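A putative transcriptional regulator (Rhodococcus sp., PDB 2HKU) probably binds DNA at regulatory sites as a transcriptional regulator of the TetR family. Local coordinates at residues A[30-35]-A[43-48]; A[36-41]-A[62-67]; A[68-73]-A[111-116]. One frame throughout, in Å; residues are numbered along the deposited sequence.

How the interactions relate
Interactions 1 and 2 lie within the TetR-type DNA-binding region, their centres about 8 Å apart, and interaction 3 joins that region to the family's C-terminal range. Segments alternate along the chain in the first two, so the 36-41 loop that takes part in interaction 2 leads from one helix of interaction 1 to the other. Phe33 and Phe67 pack edge-to-face between them, with Phe33 CD2 3.6 Å from Phe67 CD1. Helix 63-87 then carries the packing inward: Phe67 CZ lies 3.4 Å from Leu113 CD1 of interaction 3, whose centre is about 14 Å from that of interaction 1. A 1,2-ethanediol beside interaction 3 is hydrogen-bonded to Ser116 O and to Ser116 O of the second subunit.

Interaction 1. Residues A[30-35]-A[43-48]; sequences TELFLE and TQICAA
Helices 21-36 and 42-49 bring Leu32 and Ile45 together where their short segments run at 139° to each other, with axes 10.3 Å apart at closest approach and the CA atoms of this pair 7.2 Å apart. Leu32 makes most of the contact, pointing toward helix 42-49. Leu32 CD1 lies 3.9 Å from Ile45 CG1, the two side chains sliding past each other in opposite directions, and also reaches Ala48 CB at 4.1 Å. The other branch, Leu32 CD2, turns to the amide end of Gln44, 3.7 Å from Gln44 OE1.

Phe33 approaches with the far end of its ring. The chi1 of Ile45 (-73°) sets CG1 opposite the carbonyl carbon, and the chain beyond it carries Ile45 CD1 to within 3.4 Å of Phe33 CZ, meeting the ring obliquely. Val40 packs against Leu32, Phe33 and Ile45 alike, while Leu25 and Ala29 also touch Ile45.

This joins the first helix of the TetR-type domain to the first helix of its predicted helix-turn-helix. Mostly apolar, with Leu32 methyls also near the side-chain and backbone oxygens of Gln44, the contact appears to rest mainly on the fit of apolar side chains and should be little affected by charge.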
loop_
_atom_site.group_PDB
_atom_site.type_symbol
_atom_site.label_atom_id
_atom_site.label_comp_id
_atom_site.label_asym_id
_atom_site.label_seq_id
_atom_site.Cartn_x
_atom_site.Cartn_y
_atom_site.Cartn_z
ATOM N N THR A 30 -11.176 -18.630 0.692
ATOM C CA THR A 30 -10.647 -17.815 -0.348
ATOM C C THR A 30 -11.756 -17.025 -1.032
ATOM O O THR A 30 -11.651 -15.851 -1.198
ATOM C CB THR A 30 -9.833 -18.634 -1.375
ATOM O OG1 THR A 30 -8.743 -19.281 -0.777
ATOM C CG2 THR A 30 -9.343 -17.808 -2.470
ATOM N N GLU A 31 -12.828 -17.664 -1.438
ATOM C CA GLU A 31 -13.868 -16.904 -2.157
ATOM C C GLU A 31 -14.464 -15.793 -1.303
ATOM O O GLU A 31 -14.687 -14.691 -1.768
ATOM C CB GLU A 31 -15.040 -17.820 -2.603
ATOM C CG GLU A 31 -15.777 -17.113 -3.805
ATOM C CD GLU A 31 -17.113 -17.773 -4.242
ATOM O OE1 GLU A 31 -17.439 -18.891 -3.710
ATOM O OE2 GLU A 31 -17.834 -17.143 -5.094
ATOM N N LEU A 32 -14.787 -16.149 -0.078
ATOM C CA LEU A 32 -15.565 -15.263 0.815
ATOM C C LEU A 32 -14.723 -14.108 1.285
ATOM O O LEU A 32 -15.198 -12.978 1.298
ATOM C CB LEU A 32 -16.110 -16.033 2.018
ATOM C CG LEU A 32 -17.373 -16.828 1.604
ATOM C CD1 LEU A 32 -17.672 -17.904 2.548
ATOM C CD2 LEU A 32 -18.624 -15.919 1.472
ATOM N N PHE A 33 -13.467 -14.400 1.672
ATOM C CA PHE A 33 -12.468 -13.343 2.008
ATOM C C PHE A 33 -12.128 -12.393 0.865
ATOM O O PHE A 33 -11.959 -11.137 1.068
ATOM C CB PHE A 33 -11.142 -13.978 2.559
ATOM C CG PHE A 33 -11.264 -14.548 3.975
ATOM C CD1 PHE A 33 -12.177 -13.980 4.907
ATOM C CD2 PHE A 33 -10.453 -15.626 4.406
ATOM C CE1 PHE A 33 -12.279 -14.513 6.197
ATOM C CE2 PHE A 33 -10.561 -16.147 5.663
ATOM C CZ PHE A 33 -11.447 -15.602 6.569
ATOM N N LEU A 34 -11.964 -12.951 -0.342
ATOM C CA LEU A 34 -11.681 -12.081 -1.479
ATOM C C LEU A 34 -12.802 -11.091 -1.757
ATOM O O LEU A 34 -12.560 -9.968 -2.160
ATOM C CB LEU A 34 -11.377 -12.873 -2.760
ATOM C CG LEU A 34 -9.973 -13.482 -2.936
ATOM C CD1 LEU A 34 -10.024 -14.460 -4.184
ATOM C CD2 LEU A 34 -8.984 -12.434 -3.187
ATOM N N GLU A 35 -14.018 -11.510 -1.506
ATOM C CA GLU A 35 -15.186 -10.704 -1.781
ATOM C C GLU A 35 -15.490 -9.729 -0.647
ATOM O O GLU A 35 -15.748 -8.540 -0.896
ATOM C CB GLU A 35 -16.360 -11.649 -1.998
ATOM C CG GLU A 35 -17.574 -10.851 -2.402
ATOM C CD GLU A 35 -18.721 -11.682 -2.932
ATOM O OE1 GLU A 35 -18.652 -12.945 -2.869
ATOM O OE2 GLU A 35 -19.724 -11.050 -3.381
ATOM N N THR A 43 -18.455 -19.419 10.591
ATOM C CA THR A 43 -19.656 -20.302 10.368
ATOM C C THR A 43 -20.150 -20.312 8.905
ATOM O O THR A 43 -20.682 -21.319 8.386
ATOM C CB THR A 43 -20.868 -19.927 11.312
ATOM O OG1 THR A 43 -21.217 -18.526 11.180
ATOM C CG2 THR A 43 -20.568 -20.247 12.808
ATOM N N GLN A 44 -19.981 -19.187 8.245
ATOM C CA GLN A 44 -20.342 -19.035 6.859
ATOM C C GLN A 44 -19.348 -19.713 5.949
ATOM O O GLN A 44 -19.729 -20.198 4.905
ATOM C CB GLN A 44 -20.266 -17.582 6.554
ATOM C CG GLN A 44 -21.287 -17.098 5.643
ATOM C CD GLN A 44 -21.185 -15.614 5.500
ATOM O OE1 GLN A 44 -20.559 -15.121 4.582
ATOM N NE2 GLN A 44 -21.792 -14.890 6.419
ATOM N N ILE A 45 -18.049 -19.666 6.315
ATOM C CA ILE A 45 -16.998 -20.420 5.621
ATOM C C ILE A 45 -17.239 -21.925 5.797
ATOM O O ILE A 45 -17.147 -22.670 4.848
ATOM C CB ILE A 45 -15.538 -19.987 6.057
ATOM C CG1 ILE A 45 -15.199 -18.610 5.451
ATOM C CG2 ILE A 45 -14.506 -21.011 5.656
ATOM C CD1 ILE A 45 -14.053 -17.815 6.197
ATOM N N CYS A 46 -17.534 -22.334 7.022
ATOM C CA CYS A 46 -17.812 -23.719 7.358
ATOM C C CYS A 46 -19.078 -24.210 6.657
ATOM O O CYS A 46 -19.095 -25.343 6.142
ATOM C CB CYS A 46 -17.933 -23.886 8.866
ATOM S SG CYS A 46 -16.356 -23.698 9.713
ATOM N N ALA A 47 -20.129 -23.378 6.642
ATOM C CA ALA A 47 -21.389 -23.712 5.913
ATOM C C ALA A 47 -21.079 -23.904 4.415
ATOM O O ALA A 47 -21.444 -24.941 3.827
ATOM C CB ALA A 47 -22.512 -22.646 6.152
ATOM N N ALA A 48 -20.334 -22.948 3.833
ATOM C CA ALA A 48 -19.843 -23.030 2.480
ATOM C C ALA A 48 -19.007 -24.287 2.237
ATOM O O ALA A 48 -19.117 -24.915 1.178
ATOM C CB ALA A 48 -19.055 -21.789 2.106
#

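Interaction 2. Residues A[36-41]-A[62-67]; sequences HGEGVP and SKERLF
Lys63 NZ holds two carbonyl oxygens of the 36-41 loop, bonding to Val40 O at 2.7 Å and to Glu38 O at 3.1 Å. The two approaches differ. At Glu38 the ammonium group lies in the carbonyl plane, with a C=O...N angle of 155°, whereas at Val40 it sits well above that plane. The lysine gets there by stretching out: CG stands opposite the backbone N (chi1 -161°), and every later torsion is extended, so the amine is delivered at full length from the first turn of helix 63-87. Two carbonyl dipoles facing the amine would be expected to stabilise its positive charge.

Glu38 and Val40 belong to a type I beta turn, Gly37 to Val40, between helix 21-36 and helix 42-49. Gly37 leaves the first helix with positive phi, and Pro41 is the N-cap residue of the second, which opens the predicted helix-turn-helix of this TetR-type domain. Lys63 therefore ties the approach to that motif to the helix that follows it. At the start of helix 63-87, Ser62 OG caps Arg65 N.

Further along, Glu38 lays the aliphatic part of its side chain across Phe67, at about a right angle to it. Glu38 CG stands over the centre of one face of the Phe67 ring, 3.4 Å from the centroid and 15° off the normal, a CH-pi contact; Glu38 CB lies 3.5 Å from Phe67 CE1. Phe33 meets Phe67 edge-to-face, and Leu113 and Ala117 of helix 108-120 touch the same side chain. Beyond CG the chain bends at chi2, leaving Glu38 OE2 4.4 Å from Glu64 OE2, a like-charged pair that would be expected to repel, which Lys63 may partly offset, its NZ being 4.7 Å from Glu38 OE2.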
loop_
_atom_site.group_PDB
_atom_site.type_symbol
_atom_site.label_atom_id
_atom_site.label_comp_id
_atom_site.label_asym_id
_atom_site.label_seq_id
_atom_site.Cartn_x
_atom_site.Cartn_y
_atom_site.Cartn_z
ATOM N N HIS A 36 -15.488 -10.218 0.600
ATOM C CA HIS A 36 -16.022 -9.410 1.747
ATOM C C HIS A 36 -15.057 -9.068 2.854
ATOM O O HIS A 36 -15.405 -8.300 3.763
ATOM C CB HIS A 36 -17.293 -10.053 2.342
ATOM C CG HIS A 36 -18.397 -10.168 1.337
ATOM N ND1 HIS A 36 -19.048 -9.062 0.815
ATOM C CD2 HIS A 36 -18.927 -11.249 0.723
ATOM C CE1 HIS A 36 -19.934 -9.470 -0.075
ATOM N NE2 HIS A 36 -19.873 -10.789 -0.156
ATOM N N GLY A 37 -13.859 -9.659 2.801
ATOM C CA GLY A 37 -12.781 -9.318 3.712
ATOM C C GLY A 37 -12.834 -10.170 4.936
ATOM O O GLY A 37 -13.641 -11.062 5.072
ATOM N N GLU A 38 -11.962 -9.828 5.857
ATOM C CA GLU A 38 -11.715 -10.588 7.025
ATOM C C GLU A 38 -12.899 -10.768 7.998
ATOM O O GLU A 38 -12.942 -11.763 8.727
ATOM C CB GLU A 38 -10.549 -9.962 7.768
ATOM C CG GLU A 38 -9.912 -11.047 8.604
ATOM C CD GLU A 38 -9.569 -10.607 9.957
ATOM O OE1 GLU A 38 -8.808 -9.592 10.038
ATOM O OE2 GLU A 38 -10.057 -11.307 10.899
ATOM N N GLY A 39 -13.877 -9.828 7.973
ATOM C CA GLY A 39 -15.073 -9.951 8.810
ATOM C C GLY A 39 -16.104 -11.063 8.547
ATOM O O GLY A 39 -16.994 -11.309 9.400
ATOM N N VAL A 40 -16.034 -11.727 7.393
ATOM C CA VAL A 40 -16.824 -12.964 7.126
ATOM C C VAL A 40 -16.791 -13.909 8.306
ATOM O O VAL A 40 -15.680 -14.329 8.716
ATOM C CB VAL A 40 -16.214 -13.753 5.951
ATOM C CG1 VAL A 40 -16.925 -15.199 5.742
ATOM C CG2 VAL A 40 -16.336 -12.972 4.703
ATOM N N PRO A 41 -17.974 -14.239 8.911
ATOM C CA PRO A 41 -17.845 -15.195 10.001
ATOM C C PRO A 41 -17.308 -16.563 9.598
ATOM O O PRO A 41 -17.620 -17.087 8.552
ATOM C CB PRO A 41 -19.275 -15.316 10.574
ATOM C CG PRO A 41 -20.034 -14.127 10.098
ATOM C CD PRO A 41 -19.375 -13.772 8.734
ATOM N N SER A 62 -6.797 -21.157 14.111
ATOM C CA SER A 62 -7.516 -19.917 14.341
ATOM C C SER A 62 -8.006 -19.315 13.019
ATOM O O SER A 62 -7.447 -19.613 11.943
ATOM C CB SER A 62 -6.632 -18.885 15.074
ATOM O OG SER A 62 -5.698 -18.272 14.187
ATOM N N LYS A 63 -9.004 -18.434 13.130
ATOM C CA LYS A 63 -9.520 -17.710 11.980
ATOM C C LYS A 63 -8.410 -16.849 11.326
ATOM O O LYS A 63 -8.335 -16.777 10.116
ATOM C CB LYS A 63 -10.714 -16.835 12.387
ATOM C CG LYS A 63 -11.578 -16.415 11.225
ATOM C CD LYS A 63 -12.588 -15.383 11.676
ATOM C CE LYS A 63 -13.044 -14.511 10.490
ATOM N NZ LYS A 63 -14.151 -13.576 10.866
ATOM N N GLU A 64 -7.602 -16.180 12.163
ATOM C CA GLU A 64 -6.605 -15.200 11.721
ATOM C C GLU A 64 -5.566 -15.928 10.886
ATOM O O GLU A 64 -5.128 -15.465 9.846
ATOM C CB GLU A 64 -5.933 -14.543 12.964
ATOM C CG GLU A 64 -6.852 -13.571 13.713
ATOM C CD GLU A 64 -8.028 -14.260 14.469
ATOM O OE1 GLU A 64 -7.770 -15.256 15.179
ATOM O OE2 GLU A 64 -9.214 -13.826 14.344
ATOM N N ARG A 65 -5.218 -17.128 11.334
ATOM C CA ARG A 65 -4.300 -17.896 10.592
ATOM C C ARG A 65 -4.857 -18.409 9.239
ATOM O O ARG A 65 -4.150 -18.351 8.238
ATOM C CB ARG A 65 -3.811 -19.080 11.385
ATOM C CG ARG A 65 -2.908 -19.925 10.530
ATOM C CD ARG A 65 -2.074 -20.786 11.456
ATOM N NE ARG A 65 -0.660 -20.422 11.463
ATOM C CZ ARG A 65 0.245 -20.916 10.619
ATOM N NH1 ARG A 65 1.507 -20.536 10.729
ATOM N NH2 ARG A 65 -0.114 -21.787 9.674
ATOM N N LEU A 66 -6.085 -18.915 9.222
ATOM C CA LEU A 66 -6.774 -19.128 7.902
ATOM C C LEU A 66 -6.743 -17.882 6.972
ATOM O O LEU A 66 -6.382 -18.011 5.821
ATOM C CB LEU A 66 -8.206 -19.641 8.063
ATOM C CG LEU A 66 -9.074 -20.008 6.815
ATOM C CD1 LEU A 66 -8.437 -20.992 5.886
ATOM C CD2 LEU A 66 -10.431 -20.506 7.256
ATOM N N PHE A 67 -7.075 -16.689 7.510
ATOM C CA PHE A 67 -7.116 -15.474 6.753
ATOM C C PHE A 67 -5.726 -15.160 6.184
ATOM O O PHE A 67 -5.604 -14.883 4.993
ATOM C CB PHE A 67 -7.504 -14.265 7.642
ATOM C CG PHE A 67 -7.647 -12.991 6.845
ATOM C CD1 PHE A 67 -8.763 -12.825 6.005
ATOM C CD2 PHE A 67 -6.666 -12.080 6.822
ATOM C CE1 PHE A 67 -8.928 -11.702 5.243
ATOM C CE2 PHE A 67 -6.809 -10.902 6.104
ATOM C CZ PHE A 67 -7.903 -10.696 5.314
#

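Interaction 3. Residues A[68-73]-A[111-116]; sequences VEVACA and VELFTS. With EDO (1,2-ethanediol), chain H.
Around Ala71 and Phe114, whose CA atoms come within 4.7 Å of each other, the segments of helices 63-87 and 108-120 cross at -140° with their axes 8.2 Å apart. The small methyl of Ala71 permits this approach: Ala71 CB points at the backbone of the partner helix and rests 3.7 Å from Leu113 O and 3.9 Å from Phe114 CA.

Leu113 and Phe114 pass on two flanks of that methyl. The Leu113 side chain leaves with CG opposite the backbone N (chi1 -164°), which sets Leu113 CG 3.8 Å from Ala71 CB. Leu113 CD2 meets Val70 CG1, the two side chains crossing obliquely. Phe114 takes its ring to Cys72 instead. The sulfur lies at the rim of the ring, near its plane, with Cys72 SG 3.8 Å from Phe114 CE1 and 5.0 Å from the centroid of the Phe114 ring, 77° off the normal; this is a sulfur-aromatic contact made at the edge and not over the face. Although the CB of Cys72 points away from helix 108-120, the sulfur still reaches the ring.

In TetR-family terms this is the junction between domains, where the long helix leaving the DNA-binding region packs on a helix of the C-terminal part, usually the regulatory domain in this family. All five touching residues are buried. Ile131 and Thr134 of helix 125-152 cover Phe114, and Ala29 and Thr30 of helix 21-36 pack on Val70.

Helix 108-120 also faces the second subunit: Glu112 and Ser116 pack on Leu119 of that subunit, and Thr115 on its Ile177. Within the helix Thr115 OG1 bonds back to Glu112 O, which also accepts from Ser116 N. A 1,2-ethanediol, probably from the crystallisation liquor, donates a hydrogen bond from O2 to Ser116 O at 3.1 Å and is hydrogen-bonded to Ser116 O of the second subunit as well.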
loop_
_atom_site.group_PDB
_atom_site.type_symbol
_atom_site.label_atom_id
_atom_site.label_comp_id
_atom_site.label_asym_id
_atom_site.label_seq_id
_atom_site.Cartn_x
_atom_site.Cartn_y
_atom_site.Cartn_z
ATOM N N VAL A 68 -4.684 -15.153 7.045
ATOM C CA VAL A 68 -3.376 -14.853 6.506
ATOM C C VAL A 68 -2.926 -15.922 5.461
ATOM O O VAL A 68 -2.334 -15.574 4.420
ATOM C CB VAL A 68 -2.292 -14.619 7.682
ATOM C CG1 VAL A 68 -0.903 -14.441 7.087
ATOM C CG2 VAL A 68 -2.710 -13.441 8.514
ATOM N N GLU A 69 -3.154 -17.214 5.724
ATOM C CA GLU A 69 -2.700 -18.181 4.733
ATOM C C GLU A 69 -3.426 -17.955 3.407
ATOM O O GLU A 69 -2.801 -17.960 2.347
ATOM C CB GLU A 69 -2.957 -19.616 5.166
ATOM C CG GLU A 69 -1.952 -20.083 6.153
ATOM C CD GLU A 69 -2.102 -21.538 6.435
ATOM O OE1 GLU A 69 -2.650 -22.305 5.596
ATOM O OE2 GLU A 69 -1.671 -21.885 7.507
ATOM N N VAL A 70 -4.745 -17.762 3.474
ATOM C CA VAL A 70 -5.549 -17.465 2.271
ATOM C C VAL A 70 -5.003 -16.248 1.512
ATOM O O VAL A 70 -4.945 -16.243 0.225
ATOM C CB VAL A 70 -7.064 -17.266 2.676
ATOM C CG1 VAL A 70 -7.860 -16.536 1.630
ATOM C CG2 VAL A 70 -7.719 -18.613 3.071
ATOM N N ALA A 71 -4.624 -15.194 2.290
ATOM C CA ALA A 71 -4.189 -13.937 1.710
ATOM C C ALA A 71 -2.843 -14.092 0.999
ATOM O O ALA A 71 -2.662 -13.641 -0.109
ATOM C CB ALA A 71 -4.117 -12.815 2.804
ATOM N N CYS A 72 -1.905 -14.751 1.663
ATOM C CA CYS A 72 -0.659 -15.130 1.072
ATOM C C CYS A 72 -0.792 -15.990 -0.230
ATOM O O CYS A 72 -0.163 -15.674 -1.195
ATOM C CB CYS A 72 0.170 -15.868 2.106
ATOM S SG CYS A 72 0.702 -14.615 3.450
ATOM N N ALA A 73 -1.489 -17.106 -0.194
ATOM C CA ALA A 73 -1.790 -17.942 -1.427
ATOM C C ALA A 73 -2.437 -17.150 -2.534
ATOM O O ALA A 73 -1.995 -17.195 -3.681
ATOM C CB ALA A 73 -2.598 -19.136 -1.070
ATOM N N VAL A 111 -4.150 -8.968 -4.253
ATOM C CA VAL A 111 -3.148 -8.020 -3.681
ATOM C C VAL A 111 -3.792 -7.280 -2.488
ATOM O O VAL A 111 -3.153 -7.027 -1.436
ATOM C CB VAL A 111 -2.684 -6.975 -4.711
ATOM C CG1 VAL A 111 -1.672 -5.983 -4.113
ATOM C CG2 VAL A 111 -2.088 -7.657 -5.948
ATOM N N GLU A 112 -5.021 -6.824 -2.693
ATOM C CA GLU A 112 -5.708 -6.052 -1.662
ATOM C C GLU A 112 -5.954 -6.896 -0.390
ATOM O O GLU A 112 -5.661 -6.454 0.738
ATOM C CB GLU A 112 -6.991 -5.447 -2.218
ATOM C CG GLU A 112 -7.860 -4.827 -1.136
ATOM C CD GLU A 112 -9.230 -4.418 -1.634
ATOM O OE1 GLU A 112 -9.467 -4.354 -2.898
ATOM O OE2 GLU A 112 -10.062 -4.164 -0.743
ATOM N N LEU A 113 -6.412 -8.123 -0.524
ATOM C CA LEU A 113 -6.411 -9.010 0.637
ATOM C C LEU A 113 -5.055 -9.178 1.359
ATOM O O LEU A 113 -5.000 -9.237 2.624
ATOM C CB LEU A 113 -6.897 -10.407 0.240
ATOM C CG LEU A 113 -7.331 -11.415 1.248
ATOM C CD1 LEU A 113 -8.522 -10.764 2.008
ATOM C CD2 LEU A 113 -7.814 -12.659 0.494
ATOM N N PHE A 114 -3.965 -9.274 0.593
ATOM C CA PHE A 114 -2.678 -9.526 1.189
ATOM C C PHE A 114 -2.231 -8.231 1.895
ATOM O O PHE A 114 -1.621 -8.299 2.959
ATOM C CB PHE A 114 -1.655 -9.840 0.087
ATOM C CG PHE A 114 -0.245 -10.025 0.614
ATOM C CD1 PHE A 114 0.047 -11.016 1.557
ATOM C CD2 PHE A 114 0.798 -9.221 0.117
ATOM C CE1 PHE A 114 1.359 -11.205 2.026
ATOM C CE2 PHE A 114 2.106 -9.412 0.536
ATOM C CZ PHE A 114 2.428 -10.365 1.517
ATOM N N THR A 115 -2.489 -7.062 1.286
ATOM C CA THR A 115 -2.281 -5.756 2.017
ATOM C C THR A 115 -3.058 -5.699 3.363
ATOM O O THR A 115 -2.497 -5.212 4.387
ATOM C CB THR A 115 -2.517 -4.441 1.108
ATOM O OG1 THR A 115 -3.913 -4.288 0.813
ATOM C CG2 THR A 115 -1.707 -4.501 -0.126
ATOM N N SER A 116 -4.299 -6.208 3.391
ATOM C CA SER A 116 -5.095 -6.264 4.645
ATOM C C SER A 116 -4.484 -7.211 5.612
ATOM O O SER A 116 -4.347 -6.893 6.855
ATOM C CB SER A 116 -6.553 -6.632 4.428
ATOM O OG SER A 116 -7.095 -5.549 3.686
HETATM C C1 EDO H . -7.612 -2.696 7.332
HETATM O O1 EDO H . -8.841 -1.866 7.212
HETATM C C2 EDO H . -7.559 -4.178 6.834
HETATM O O2 EDO H . -6.606 -5.005 7.667
#